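Ankyrin repeat domain protein (Legionella pneumophila subsp. pneumophila, PDB 6MCA) is a Legionella effector, AnkH, that interacts with the host LARP7 component of the 7SK snRNP complex and probably pairs ankyrin repeats with a cysteine protease-like domain. Local coordinates at residues N120-V124 with L125-V129; R318-H322 with Q323-Q327. All blocks are in the same frame, centred on the assembly; numbering follows the deposited sequence.

Contact 1. Residues N120-V124 with L125-V129; sequences NGLCV and LVYPV. With TLA (L(+)-tartaric acid), chain B.
Leu122 carries most of the apolar contact, its branched end touching both Val126 and Tyr127 of the helix that follows. With CG anti to the backbone N (chi1 -167°), the leucine sets CG 3.8 Å from CB of Val126 and sends CD2 to the Tyr127 ring, where it lies 3.6 Å from CE2. The leucine and tyrosine side chains cross at about a right angle, and the methyl approaches the ring obliquely. Cys123 adds a second apolar touch, SG to Val126 CG2.

Backbone and capping bonds set the path of the chain. A type I beta turn runs from Cys123 to Val126, closed by a weak bond from Val126 N to Cys123 O that is nearly straight at 169°. A second weak bond, from Leu125 N to SG of Cys123 at 3.7 Å, is a capping bond at the turn that leads into the helix. The segment belongs to the ankyrin-repeat region, where a loop delivers the chain to a new helix; here Leu122 and Cys123 also pack on helix 147-162, and His93 of helix 91-97 is hydrogen-bonded to Leu122 O.

Water-mediated and ligand bonds complete the polar part. One water donates to Val124 O at 2.7 Å and accepts from Tyr127 N, bridging the turn and the helix. A tartaric acid molecule, probably from the crystallisation liquor, spans the two segments: Asn120 N donates to its O11, Asn120 ND2 to its O3, and Tyr127 OH gives a 2.8 Å bond to its O41, which lies near the ring plane at the edge. Arg89 and Thr118 also hydrogen-bond the ligand.

Contact 2. Residues R318-H322 with Q323-Q327; sequences RRYYH and QMINQ
Like first torsions bring Arg319 and Gln323 together: in each, CG stands anti to the backbone N (chi1 172° and -175°), and the chains then bend at chi2 in opposite senses, leaving the two side chains alongside each other and pointing the same way. NE of Arg319 then donates to OE1 of Gln323 at 2.8 Å, the acceptor lying close to the guanidinium plane. The bond is nearly straight at the hydrogen, although NE is tilted from the carbonyl plane of the amide, and the two flat groups are turned 46° apart.

The Tyr320 ring meets two residues of the next turn from different directions. Ile325 comes over one face in a CH-pi contact, CG2 3.8 Å from the ring centroid and displaced toward the rim. Met324, bent at chi3, approaches the edge instead: CE is 3.9 Å from CD1, and SD makes a Met-aromatic contact there. Through its edge, Tyr320 sets CD2 over the centre of the Tyr321 ring, while Phe307 and Phe311 of helix 305-312 also touch Tyr320.

In the backbone, Met324 N donates to Arg319 O at 3.2 Å, and Ile325 N donates to Tyr320 O over the same distance. A water donates to both Tyr321 O, at 2.7 Å, and Asn326 OD1, tying the Asn326 side chain to the preceding turn. Both backbone bonds span five residues, the spacing of a pi-type turn, here a local widening within helix 318-329.

Overall arrangement
Both contacts are local, joining residues close along the chain, but they occupy different places in the fold. Contact 1 is buried near the middle of the molecule, within the ankyrin-repeat region, whereas contact 2 is partly buried and lies farther out, its centre about 26 Å from the chain centre. Their centres are 35 Å apart, they do not touch, and they share no helix. The chemistry follows the setting. A loop entering a helix relies on apolar packing of Leu122 on a valine and a tyrosine, weak capping bonds and a bridging water; a helix with one aromatic flank against helix 305-312 combines ring contacts inside with an arginine–glutamine pair on its exposed side.

Contact 1. Residues N120-V124 with L125-V129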
loop_
_atom_site.group_PDB
_atom_site.type_symbol
_atom_site.label_atom_id
_atom_site.label_comp_id
_atom_site.label_asym_id
_atom_site.label_seq_id
_atom_site.Cartn_x
_atom_site.Cartn_y
_atom_site.Cartn_z
ATOM N N ASN A 120 5.787 -1.379 10.673
ATOM C CA ASN A 120 5.064 -0.198 10.218
ATOM C C ASN A 120 3.695 -0.052 10.869
ATOM O O ASN A 120 2.993 0.924 10.584
ATOM C CB ASN A 120 4.903 -0.234 8.696
ATOM C CG ASN A 120 6.230 -0.185 7.968
ATOM O OD1 ASN A 120 7.184 0.438 8.433
ATOM N ND2 ASN A 120 6.297 -0.846 6.819
ATOM N N GLY A 121 3.302 -0.987 11.729
ATOM C CA GLY A 121 1.989 -0.948 12.342
ATOM C C GLY A 121 0.908 -1.675 11.579
ATOM O O GLY A 121 -0.277 -1.431 11.829
ATOM N N LEU A 122 1.275 -2.562 10.657
ATOM C CA LEU A 122 0.316 -3.282 9.828
ATOM C C LEU A 122 -0.064 -4.577 10.536
ATOM O O LEU A 122 0.772 -5.472 10.697
ATOM C CB LEU A 122 0.909 -3.552 8.447
ATOM C CG LEU A 122 -0.028 -4.024 7.335
ATOM C CD1 LEU A 122 0.392 -3.419 6.006
ATOM C CD2 LEU A 122 -0.043 -5.542 7.249
ATOM N N CYS A 123 -1.324 -4.682 10.953
ATOM C CA CYS A 123 -1.776 -5.827 11.725
ATOM C C CYS A 123 -2.166 -6.984 10.804
ATOM O O CYS A 123 -2.149 -6.874 9.576
ATOM C CB CYS A 123 -2.933 -5.431 12.640
ATOM S SG CYS A 123 -4.515 -5.166 11.813
ATOM N N VAL A 124 -2.532 -8.111 11.421
ATOM C CA VAL A 124 -2.783 -9.345 10.682
ATOM C C VAL A 124 -3.976 -9.204 9.744
ATOM O O VAL A 124 -4.011 -9.821 8.673
ATOM C CB VAL A 124 -2.974 -10.509 11.679
ATOM C CG1 VAL A 124 -3.307 -11.805 10.955
ATOM C CG2 VAL A 124 -1.730 -10.679 12.538
ATOM N N LEU A 125 -4.961 -8.383 10.113
ATOM C CA LEU A 125 -6.207 -8.289 9.359
ATOM C C LEU A 125 -6.116 -7.400 8.123
ATOM O O LEU A 125 -7.030 -7.443 7.294
ATOM C CB LEU A 125 -7.324 -7.760 10.262
ATOM C CG LEU A 125 -8.173 -8.759 11.049
ATOM C CD1 LEU A 125 -9.093 -8.013 12.002
ATOM C CD2 LEU A 125 -8.975 -9.646 10.113
ATOM N N VAL A 126 -5.050 -6.609 7.976
ATOM C CA VAL A 126 -5.035 -5.541 6.975
ATOM C C VAL A 126 -5.193 -6.107 5.568
ATOM O O VAL A 126 -6.054 -5.668 4.794
ATOM C CB VAL A 126 -3.749 -4.706 7.105
ATOM C CG1 VAL A 126 -3.549 -3.842 5.868
ATOM C CG2 VAL A 126 -3.802 -3.847 8.358
ATOM N N TYR A 127 -4.363 -7.084 5.211
ATOM C CA TYR A 127 -4.374 -7.602 3.848
ATOM C C TYR A 127 -5.635 -8.411 3.546
ATOM O O TYR A 127 -6.201 -8.255 2.456
ATOM C CB TYR A 127 -3.114 -8.429 3.578
ATOM C CG TYR A 127 -1.907 -7.573 3.274
ATOM C CD1 TYR A 127 -1.867 -6.776 2.136
ATOM C CD2 TYR A 127 -0.813 -7.549 4.129
ATOM C CE1 TYR A 127 -0.771 -5.985 1.855
ATOM C CE2 TYR A 127 0.290 -6.760 3.856
ATOM C CZ TYR A 127 0.305 -5.981 2.718
ATOM O OH TYR A 127 1.400 -5.194 2.443
ATOM N N PRO A 128 -6.113 -9.282 4.445
ATOM C CA PRO A 128 -7.411 -9.927 4.179
ATOM C C PRO A 128 -8.561 -8.940 4.072
ATOM O O PRO A 128 -9.493 -9.175 3.293
ATOM C CB PRO A 128 -7.589 -10.881 5.371
ATOM C CG PRO A 128 -6.584 -10.460 6.380
ATOM C CD PRO A 128 -5.447 -9.890 5.609
ATOM N N VAL A 129 -8.526 -7.841 4.829
ATOM C CA VAL A 129 -9.554 -6.814 4.690
ATOM C C VAL A 129 -9.472 -6.168 3.312
ATOM O O VAL A 129 -10.489 -5.977 2.635
ATOM C CB VAL A 129 -9.422 -5.768 5.812
ATOM C CG1 VAL A 129 -10.207 -4.511 5.466
ATOM C CG2 VAL A 129 -9.905 -6.339 7.126
HETATM O O1 TLA B . 8.007 -3.919 7.146
HETATM O O11 TLA B . 6.201 -3.291 8.195
HETATM C C1 TLA B . 6.781 -4.069 7.394
HETATM C C2 TLA B . 5.997 -5.195 6.720
HETATM O O2 TLA B . 6.684 -5.627 5.579
HETATM C C3 TLA B . 4.612 -4.682 6.325
HETATM O O3 TLA B . 4.740 -3.456 5.659
HETATM C C4 TLA B . 3.929 -5.698 5.410
HETATM O O4 TLA B . 3.715 -6.869 5.820
HETATM O O41 TLA B . 3.578 -5.367 4.247
HETATM O O HOH W 1 -2.189 -8.715 6.940
#

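Contact 2. Residues R318-H322 with Q323-Q327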
loop_
_atom_site.group_PDB
_atom_site.type_symbol
_atom_site.label_atom_id
_atom_site.label_comp_id
_atom_site.label_asym_id
_atom_site.label_seq_id
_atom_site.Cartn_x
_atom_site.Cartn_y
_atom_site.Cartn_z
ATOM N N ARG A 318 19.787 1.051 -11.913
ATOM C CA ARG A 318 19.049 1.959 -12.786
ATOM C C ARG A 318 19.370 1.726 -14.264
ATOM O O ARG A 318 18.516 1.956 -15.132
ATOM C CB ARG A 318 19.374 3.397 -12.384
ATOM C CG ARG A 318 20.851 3.729 -12.636
ATOM C CD ARG A 318 21.513 4.516 -11.522
ATOM N NE ARG A 318 21.383 5.963 -11.676
ATOM C CZ ARG A 318 21.956 6.843 -10.861
ATOM N NH1 ARG A 318 22.665 6.403 -9.832
ATOM N NH2 ARG A 318 21.806 8.154 -11.051
ATOM N N ARG A 319 20.595 1.286 -14.568
ATOM C CA ARG A 319 20.983 1.047 -15.954
ATOM C C ARG A 319 20.147 -0.060 -16.584
ATOM O O ARG A 319 19.852 -0.011 -17.783
ATOM C CB ARG A 319 22.474 0.704 -16.024
ATOM C CG ARG A 319 22.959 0.240 -17.387
ATOM C CD ARG A 319 23.480 1.400 -18.215
ATOM N NE ARG A 319 24.021 0.947 -19.494
ATOM C CZ ARG A 319 25.315 0.750 -19.728
ATOM N NH1 ARG A 319 26.204 0.970 -18.770
ATOM N NH2 ARG A 319 25.718 0.336 -20.920
ATOM N N TYR A 320 19.746 -1.056 -15.791
ATOM C CA TYR A 320 18.916 -2.133 -16.318
ATOM C C TYR A 320 17.533 -1.623 -16.703
ATOM O O TYR A 320 17.040 -1.904 -17.802
ATOM C CB TYR A 320 18.807 -3.262 -15.292
ATOM C CG TYR A 320 17.794 -4.325 -15.661
ATOM C CD1 TYR A 320 18.136 -5.371 -16.507
ATOM C CD2 TYR A 320 16.497 -4.284 -15.162
ATOM C CE1 TYR A 320 17.217 -6.344 -16.850
ATOM C CE2 TYR A 320 15.569 -5.253 -15.501
ATOM C CZ TYR A 320 15.936 -6.281 -16.343
ATOM O OH TYR A 320 15.019 -7.249 -16.683
ATOM N N TYR A 321 16.893 -0.866 -15.811
ATOM C CA TYR A 321 15.521 -0.434 -16.038
ATOM C C TYR A 321 15.414 0.743 -16.995
ATOM O O TYR A 321 14.334 0.970 -17.551
ATOM C CB TYR A 321 14.855 -0.071 -14.708
ATOM C CG TYR A 321 14.664 -1.251 -13.788
ATOM C CD1 TYR A 321 13.793 -2.281 -14.122
ATOM C CD2 TYR A 321 15.357 -1.341 -12.588
ATOM C CE1 TYR A 321 13.618 -3.369 -13.287
ATOM C CE2 TYR A 321 15.187 -2.424 -11.745
ATOM C CZ TYR A 321 14.317 -3.433 -12.099
ATOM O OH TYR A 321 14.145 -4.512 -11.263
ATOM N N HIS A 322 16.492 1.495 -17.209
ATOM C CA HIS A 322 16.427 2.674 -18.058
ATOM C C HIS A 322 17.152 2.515 -19.388
ATOM O O HIS A 322 17.181 3.468 -20.173
ATOM C CB HIS A 322 16.976 3.893 -17.310
ATOM C CG HIS A 322 16.064 4.396 -16.235
ATOM N ND1 HIS A 322 14.941 5.148 -16.506
ATOM C CD2 HIS A 322 16.102 4.247 -14.890
ATOM C CE1 HIS A 322 14.329 5.445 -15.373
ATOM N NE2 HIS A 322 15.012 4.909 -14.378
ATOM N N GLN A 323 17.721 1.345 -19.677
ATOM C CA GLN A 323 18.433 1.174 -20.937
ATOM C C GLN A 323 18.459 -0.275 -21.409
ATOM O O GLN A 323 18.152 -0.554 -22.573
ATOM C CB GLN A 323 19.864 1.705 -20.812
ATOM C CG GLN A 323 20.646 1.674 -22.114
ATOM C CD GLN A 323 21.462 0.409 -22.277
ATOM O OE1 GLN A 323 22.236 0.038 -21.393
ATOM N NE2 GLN A 323 21.294 -0.262 -23.410
ATOM N N MET A 324 18.836 -1.201 -20.521
ATOM C CA MET A 324 19.002 -2.595 -20.929
ATOM C C MET A 324 17.700 -3.183 -21.459
ATOM O O MET A 324 17.699 -3.898 -22.470
ATOM C CB MET A 324 19.526 -3.428 -19.759
ATOM C CG MET A 324 20.963 -3.122 -19.367
ATOM S SD MET A 324 21.572 -4.208 -18.059
ATOM C CE MET A 324 21.247 -5.817 -18.777
ATOM N N ILE A 325 16.578 -2.892 -20.794
ATOM C CA ILE A 325 15.306 -3.459 -21.230
ATOM C C ILE A 325 14.867 -2.851 -22.558
ATOM O O ILE A 325 14.240 -3.532 -23.379
ATOM C CB ILE A 325 14.233 -3.285 -20.138
ATOM C CG1 ILE A 325 13.961 -1.805 -19.863
ATOM C CG2 ILE A 325 14.659 -3.993 -18.858
ATOM C CD1 ILE A 325 12.775 -1.564 -18.955
ATOM N N ASN A 326 15.191 -1.577 -22.798
ATOM C CA ASN A 326 14.892 -0.969 -24.091
ATOM C C ASN A 326 15.590 -1.716 -25.218
ATOM O O ASN A 326 15.001 -1.948 -26.281
ATOM C CB ASN A 326 15.309 0.503 -24.094
ATOM C CG ASN A 326 14.652 1.298 -22.987
ATOM O OD1 ASN A 326 14.979 1.135 -21.811
ATOM N ND2 ASN A 326 13.725 2.174 -23.357
ATOM N N GLN A 327 16.846 -2.107 -24.998
ATOM C CA GLN A 327 17.589 -2.832 -26.022
ATOM C C GLN A 327 17.087 -4.265 -26.159
ATOM O O GLN A 327 16.979 -4.785 -27.276
ATOM C CB GLN A 327 19.080 -2.815 -25.690
ATOM C CG GLN A 327 19.911 -3.796 -26.494
ATOM C CD GLN A 327 21.058 -3.125 -27.217
ATOM O OE1 GLN A 327 21.189 -1.901 -27.195
ATOM N NE2 GLN A 327 21.901 -3.924 -27.859
HETATM O O HOH W 2 13.503 2.108 -19.895
#